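Local coordinates for protein response regulator (Caulobacter vibrioides, PDB 3N0R) that probably acts in the general stress response as an anti-anti-sigma factor whose sigma-like domain captures an anti-sigma factor under control of its phosphorylatable receiver domain, at residues D175-A178 with L179-L183; A191-R194 with G195-L198; A197-A200 with V201-T205. The protein carries 1 engineered substitution. One frame throughout, in Å; residues are numbered along the deposited sequence. Where two conformers were deposited one is given.

Contact 1 (D175-A178 with L179-L183)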
loop_
_atom_site.group_PDB
_atom_site.type_symbol
_atom_site.label_atom_id
_atom_site.label_comp_id
_atom_site.label_asym_id
_atom_site.label_seq_id
_atom_site.Cartn_x
_atom_site.Cartn_y
_atom_site.Cartn_z
ATOM N N ASP A 175 15.828 -7.249 10.703
ATOM C CA ASP A 175 14.410 -7.587 10.775
ATOM C C ASP A 175 13.825 -7.677 9.374
ATOM O O ASP A 175 13.076 -8.607 9.063
ATOM C CB ASP A 175 13.605 -6.514 11.512
ATOM C CG ASP A 175 13.780 -6.536 13.015
ATOM O OD1 ASP A 175 14.306 -7.517 13.579
ATOM O OD2 ASP A 175 13.355 -5.541 13.645
ATOM N N ILE A 176 14.116 -6.691 8.527
ATOM C CA ILE A 176 13.525 -6.707 7.201
ATOM C C ILE A 176 14.124 -7.822 6.331
ATOM O O ILE A 176 13.406 -8.441 5.555
ATOM C CB ILE A 176 13.522 -5.306 6.518
ATOM C CG1 ILE A 176 12.585 -5.297 5.305
ATOM C CG2 ILE A 176 14.902 -4.886 6.111
ATOM C CD1 ILE A 176 11.125 -5.542 5.639
ATOM N N GLU A 177 15.416 -8.106 6.486
ATOM C CA GLU A 177 16.002 -9.246 5.781
ATOM C C GLU A 177 15.269 -10.538 6.153
ATOM O O GLU A 177 14.978 -11.377 5.294
ATOM C CB GLU A 177 17.498 -9.389 6.088
ATOM C CG GLU A 177 18.160 -10.612 5.425
ATOM C CD GLU A 177 18.058 -11.885 6.268
ATOM O OE1 GLU A 177 17.786 -11.797 7.486
ATOM O OE2 GLU A 177 18.245 -12.990 5.711
ATOM N N ALA A 178 14.961 -10.696 7.436
ATOM C CA ALA A 178 14.296 -11.909 7.894
ATOM C C ALA A 178 12.912 -12.031 7.273
ATOM O O ALA A 178 12.518 -13.102 6.813
ATOM C CB ALA A 178 14.204 -11.926 9.409
ATOM N N LEU A 179 12.176 -10.921 7.250
ATOM C CA LEU A 179 10.835 -10.935 6.683
ATOM C C LEU A 179 10.875 -11.230 5.179
ATOM O O LEU A 179 10.075 -12.009 4.666
ATOM C CB LEU A 179 10.114 -9.620 6.979
ATOM C CG LEU A 179 9.803 -9.407 8.465
ATOM C CD1 LEU A 179 9.212 -8.020 8.694
ATOM C CD2 LEU A 179 8.851 -10.473 8.971
ATOM N N VAL A 180 11.824 -10.627 4.474
ATOM C CA VAL A 180 11.952 -10.869 3.037
ATOM C C VAL A 180 12.278 -12.333 2.738
ATOM O O VAL A 180 11.685 -12.956 1.847
ATOM C CB VAL A 180 12.992 -9.924 2.398
ATOM C CG1 VAL A 180 13.270 -10.313 0.950
ATOM C CG2 VAL A 180 12.504 -8.478 2.492
ATOM N N ARG A 181 13.218 -12.885 3.497
ATOM C CA ARG A 181 13.581 -14.293 3.347
ATOM C C ARG A 181 12.382 -15.207 3.645
ATOM O O ARG A 181 12.175 -16.219 2.975
ATOM C CB ARG A 181 14.743 -14.627 4.288
ATOM C CG ARG A 181 15.138 -16.086 4.358
ATOM C CD ARG A 181 16.322 -16.275 5.301
ATOM N NE ARG A 181 17.567 -15.803 4.700
ATOM C CZ ARG A 181 18.527 -16.608 4.253
ATOM N NH1 ARG A 181 18.387 -17.921 4.352
ATOM N NH2 ARG A 181 19.626 -16.102 3.714
ATOM N N GLU A 182 11.609 -14.860 4.668
ATOM C CA GLU A 182 10.441 -15.646 5.059
ATOM C C GLU A 182 9.398 -15.719 3.941
ATOM O O GLU A 182 8.622 -16.668 3.878
ATOM C CB GLU A 182 9.807 -15.093 6.349
ATOM C CG GLU A 182 8.461 -15.749 6.709
ATOM C CD GLU A 182 7.777 -15.153 7.943
ATOM O OE1 GLU A 182 8.170 -14.060 8.399
ATOM O OE2 GLU A 182 6.829 -15.786 8.458
ATOM N N LEU A 183 9.390 -14.718 3.061
ATOM C CA LEU A 183 8.477 -14.680 1.918
ATOM C C LEU A 183 9.020 -15.453 0.710
ATOM O O LEU A 183 8.364 -15.527 -0.325
ATOM C CB LEU A 183 8.179 -13.233 1.520
ATOM C CG LEU A 183 7.475 -12.380 2.580
ATOM C CD1 LEU A 183 7.476 -10.911 2.171
ATOM C CD2 LEU A 183 6.057 -12.875 2.845
HETATM O O HOH W 1 18.606 -13.642 3.363
HETATM O O HOH W 2 10.571 -14.126 9.335
#
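Glu177 and Arg181, one helical turn apart, form the salt bridge of this contact, NE of Arg181 standing 3.1 Å from OE2 of Glu177. Both chains leave the helix with CG anti to the backbone N and then bend, Glu177 at chi2 (-87°) and Arg181 at chi3 (-74°), so that they run alongside one another. The carboxylate and guanidinium planes are 52° apart, so the two groups do not meet as a flat, doubly bonded pair. A single N-H does the work, reaching OE2 nearly head-on to its C-O bond, while OE2 lies at the guanidinium edge, somewhat out of its plane. Water 1 completes a small ring: it donates to OE2 of Glu177 at 2.5 Å and accepts from NH2 of Arg181 at 2.7 Å. Glutamate suits this place because its aliphatic part can rest on Ile165, Val187 and Ile190 while its carboxylate reaches Arg181 and water at the rim.

Water 2 donates to OE1 of Glu182 at 2.6 Å and more weakly to the carbonyl of Ala178, which already accepts from Glu182 N. The main chain makes the regular i to i+4 bonds, such as Val180 N to Ile176 O at 2.9 Å.

The apolar contacts are looser. Ile176 has two conformers; in the one described here its CG1 is 4.2 Å from CG2 of Val180. Ile176 and Val180, both branched and buried, suit the inner side and pack on strand 162-166, while Leu179 lies at its margin, against Val267 and Phe262. Such an amphipathic helix, with a charged pair at the rim and aliphatic residues inside, is the crossover helix of a beta-alpha-beta unit in the receiver-domain fold, here joining strands 162-166 and 186-191.

Contact 2 (A191-R194 with G195-L198)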
loop_
_atom_site.group_PDB
_atom_site.type_symbol
_atom_site.label_atom_id
_atom_site.label_comp_id
_atom_site.label_asym_id
_atom_site.label_seq_id
_atom_site.Cartn_x
_atom_site.Cartn_y
_atom_site.Cartn_z
ATOM N N ALA A 191 22.721 -2.598 2.164
ATOM C CA ALA A 191 23.616 -1.453 2.085
ATOM C C ALA A 191 23.291 -0.466 3.192
ATOM O O ALA A 191 22.116 -0.154 3.414
ATOM C CB ALA A 191 23.456 -0.782 0.736
ATOM N N ALA A 192 24.322 0.033 3.870
ATOM C CA ALA A 192 24.140 0.979 4.967
ATOM C C ALA A 192 24.272 2.428 4.520
ATOM O O ALA A 192 23.933 3.341 5.266
ATOM C CB ALA A 192 25.128 0.692 6.095
ATOM N N THR A 193 24.794 2.640 3.318
ATOM C CA THR A 193 25.008 3.985 2.794
ATOM C C THR A 193 24.584 4.049 1.336
ATOM O O THR A 193 24.399 3.021 0.687
ATOM C CB THR A 193 26.492 4.401 2.865
ATOM O OG1 THR A 193 27.245 3.636 1.915
ATOM C CG2 THR A 193 27.061 4.188 4.266
ATOM N N ARG A 194 24.454 5.265 0.813
ATOM C CA ARG A 194 24.123 5.447 -0.591
ATOM C C ARG A 194 25.166 4.797 -1.493
ATOM O O ARG A 194 24.822 4.203 -2.514
ATOM C CB ARG A 194 24.002 6.933 -0.926
ATOM C CG ARG A 194 22.705 7.573 -0.471
ATOM C CD ARG A 194 22.749 9.070 -0.729
ATOM N NE ARG A 194 23.762 9.713 0.105
ATOM C CZ ARG A 194 24.423 10.817 -0.231
ATOM N NH1 ARG A 194 24.189 11.408 -1.393
ATOM N NH2 ARG A 194 25.323 11.329 0.597
ATOM N N GLY A 195 26.435 4.917 -1.109
ATOM C CA GLY A 195 27.542 4.377 -1.876
ATOM C C GLY A 195 27.550 2.864 -1.892
ATOM O O GLY A 195 27.800 2.247 -2.934
ATOM N N GLU A 196 27.267 2.253 -0.744
ATOM C CA GLU A 196 27.161 0.798 -0.686
ATOM C C GLU A 196 26.024 0.303 -1.568
ATOM O O GLU A 196 26.146 -0.734 -2.220
ATOM C CB GLU A 196 26.999 0.310 0.759
ATOM C CG GLU A 196 28.246 0.590 1.595
ATOM C CD GLU A 196 28.134 0.119 3.026
ATOM O OE1 GLU A 196 27.094 -0.459 3.401
ATOM O OE2 GLU A 196 29.101 0.338 3.782
ATOM N N ALA A 197 24.926 1.052 -1.606
ATOM C CA ALA A 197 23.802 0.683 -2.466
ATOM C C ALA A 197 24.206 0.738 -3.934
ATOM O O ALA A 197 23.863 -0.142 -4.718
ATOM C CB ALA A 197 22.599 1.581 -2.208
ATOM N N LEU A 198 24.947 1.771 -4.318
ATOM C CA LEU A 198 25.405 1.856 -5.696
ATOM C C LEU A 198 26.374 0.726 -6.054
ATOM O O LEU A 198 26.302 0.155 -7.139
ATOM C CB LEU A 198 26.032 3.214 -5.955
ATOM C CG LEU A 198 26.503 3.431 -7.388
ATOM C CD1 LEU A 198 25.403 3.176 -8.422
ATOM C CD2 LEU A 198 27.048 4.843 -7.521
#
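Thr193 and Glu196 meet at the start of a helix, where OG1 of Thr193, the N-cap residue, accepts from the backbone N of Glu196 at 3.0 Å with an N-H...O angle of 166°. A chi1 of 70° sets OG1 between the backbone N and the carbonyl carbon, which here brings it within bonding distance of that amide; a short hydroxyl side chain suits an N-cap because it can accept from the first turn.

A second side-chain bond runs the other way. Glu196 stretches its chain back past Thr193, its CG 3.2 Å from OG1 of Thr193, and takes the N-H of Ala192 on OE1 at 2.9 Å. The bond is nearly straight at the hydrogen, 167°, but approaches OE1 from above the carboxylate plane. The N-H of Thr193 itself is buried without a partner, so the capping box is not completed. A carboxylate is well placed here, since a helix N-terminus would probably stabilise its negative charge. Backbone bonds, Ala197 N to Thr193 O and Leu198 N to Arg194 O, begin the helical pattern.

The apolar contact is between methyls, CB of Ala191 lying 3.9 Å from CB of Ala197. The small Ala191 side chain also packs closely on the backbone, 3.3 Å from CB to Ala197 N.

Ala191 ends strand 186-191, which is hydrogen-bonded to the strand 162-166 region through Ile165 and Glu167. The turn leads from that edge strand into helix 194-203, and NH2 of Arg194 makes a salt bridge to OD2 of Asp217, in the loop before helix 226-231.

Contact 3 (A197-A200 with V201-T205)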
loop_
_atom_site.group_PDB
_atom_site.type_symbol
_atom_site.label_atom_id
_atom_site.label_comp_id
_atom_site.label_asym_id
_atom_site.label_seq_id
_atom_site.Cartn_x
_atom_site.Cartn_y
_atom_site.Cartn_z
ATOM N N ALA A 197 24.926 1.052 -1.606
ATOM C CA ALA A 197 23.802 0.683 -2.466
ATOM C C ALA A 197 24.206 0.738 -3.934
ATOM O O ALA A 197 23.863 -0.142 -4.718
ATOM C CB ALA A 197 22.599 1.581 -2.208
ATOM N N LEU A 198 24.947 1.771 -4.318
ATOM C CA LEU A 198 25.405 1.856 -5.696
ATOM C C LEU A 198 26.374 0.726 -6.054
ATOM O O LEU A 198 26.302 0.155 -7.139
ATOM C CB LEU A 198 26.032 3.214 -5.955
ATOM C CG LEU A 198 26.503 3.431 -7.388
ATOM C CD1 LEU A 198 25.403 3.176 -8.422
ATOM C CD2 LEU A 198 27.048 4.843 -7.521
ATOM N N GLU A 199 27.265 0.384 -5.132
ATOM C CA GLU A 199 28.146 -0.754 -5.342
ATOM C C GLU A 199 27.344 -2.039 -5.571
ATOM O O GLU A 199 27.637 -2.817 -6.483
ATOM C CB GLU A 199 29.067 -0.916 -4.141
ATOM C CG GLU A 199 30.158 -1.935 -4.337
ATOM C CD GLU A 199 31.181 -1.897 -3.218
ATOM O OE1 GLU A 199 30.859 -1.359 -2.131
ATOM O OE2 GLU A 199 32.309 -2.392 -3.425
ATOM N N ALA A 200 26.328 -2.252 -4.742
ATOM C CA ALA A 200 25.488 -3.440 -4.886
ATOM C C ALA A 200 24.786 -3.503 -6.243
ATOM O O ALA A 200 24.784 -4.545 -6.908
ATOM C CB ALA A 200 24.471 -3.511 -3.762
ATOM N N VAL A 201 24.178 -2.393 -6.650
ATOM C CA VAL A 201 23.429 -2.368 -7.904
ATOM C C VAL A 201 24.366 -2.508 -9.106
ATOM O O VAL A 201 24.008 -3.113 -10.105
ATOM C CB VAL A 201 22.555 -1.098 -8.025
ATOM C CG1 VAL A 201 21.952 -1.006 -9.407
ATOM C CG2 VAL A 201 21.448 -1.112 -6.975
ATOM N N THR A 202 25.574 -1.972 -8.993
ATOM C CA THR A 202 26.566 -2.112 -10.048
ATOM C C THR A 202 26.943 -3.581 -10.269
ATOM O O THR A 202 27.196 -4.009 -11.396
ATOM C CB THR A 202 27.800 -1.260 -9.739
ATOM O OG1 THR A 202 27.399 0.111 -9.627
ATOM C CG2 THR A 202 28.841 -1.382 -10.835
ATOM N N ARG A 203 26.942 -4.364 -9.196
ATOM C CA ARG A 203 27.212 -5.793 -9.311
ATOM C C ARG A 203 26.030 -6.567 -9.888
ATOM O O ARG A 203 26.216 -7.461 -10.721
ATOM C CB ARG A 203 27.614 -6.389 -7.963
ATOM C CG ARG A 203 29.074 -6.204 -7.632
ATOM C CD ARG A 203 29.497 -7.082 -6.466
ATOM N NE ARG A 203 30.948 -7.089 -6.310
ATOM C CZ ARG A 203 31.650 -6.037 -5.903
ATOM N NH1 ARG A 203 31.026 -4.904 -5.618
ATOM N NH2 ARG A 203 32.969 -6.115 -5.783
ATOM N N ARG A 204 24.817 -6.234 -9.446
ATOM C CA ARG A 204 23.636 -6.948 -9.909
ATOM C C ARG A 204 22.398 -6.079 -9.742
ATOM O O ARG A 204 22.183 -5.509 -8.685
ATOM C CB ARG A 204 23.472 -8.241 -9.107
ATOM C CG ARG A 204 22.587 -9.289 -9.759
ATOM C CD ARG A 204 22.776 -10.637 -9.077
ATOM N NE ARG A 204 22.318 -11.786 -9.863
ATOM C CZ ARG A 204 21.390 -11.757 -10.820
ATOM N NH1 ARG A 204 20.771 -10.628 -11.145
ATOM N NH2 ARG A 204 21.068 -12.880 -11.452
ATOM N N THR A 205 21.587 -5.965 -10.788
ATOM C CA THR A 205 20.345 -5.212 -10.687
ATOM C C THR A 205 19.301 -6.057 -9.956
ATOM O O THR A 205 19.014 -7.176 -10.357
ATOM C CB THR A 205 19.806 -4.802 -12.073
ATOM O OG1 THR A 205 20.834 -4.122 -12.801
ATOM C CG2 THR A 205 18.590 -3.890 -11.936
#
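Thr202 turns its hydroxyl back on its own helix, OG1 donating to the carbonyl O of Leu198 at 2.7 Å. With chi1 at -59°, OG1 sits beside the backbone N, and the hydroxyl and the amide of Thr202 reach the same oxygen from opposite faces of the carbonyl plane, OG1 from above it and N at 2.9 Å. One acceptor is thus gripped twice, which suits threonine to the exposed side of a helix. CD1 of Leu198 passes 3.9 Å from that OG1.

Arg203 runs out along the extended Glu199. It has CG beside its backbone N (chi1 -83°) and is extended from CG to NE. In the one of its two conformers described here, the guanidinium edge meets CG of Glu199, NH1 lying 3.3 Å from it. The salt bridge from NH1 to OE2 of Glu199 is long and tentative at 3.6 Å, the two planes strongly inclined.

Val201 and Ala200 turn inward onto Leu164, Val201 also meeting Ile228; compact apolar groups fit there. Arg204 N still bonds Ala200 O, but Arg204 leaves helical geometry, and its NH1 forms a salt bridge with OE1 of Glu162. The arrangement is that of an amphipathic helix packed along the parallel sheet of a receiver domain, its last turn leading toward strand 208-212.

Overall arrangement
All three contacts belong to the receiver domain, whose five-stranded parallel sheet has the strand order 2-1-3-4-5. Contact 1 lies on helix 170-182, whereas contacts 2 and 3 follow one another along helix 194-203, sharing Ala197 and Leu198, with centres 9 Å apart. Contact 1 stays separate from both: its centre is about 19 Å from that of contact 2 and about 20 Å from that of contact 3, and even the nearest atoms are about 9 and 13 Å away. Strand 186-191 connects the two helices in sequence. The predicted phosphorylation site, Asp212, ends strand 208-212 and is unmodified here. The nearest atoms of a glycerol, probably from crystallisation, and of Gly195 in contact 2 are about 3 Å apart.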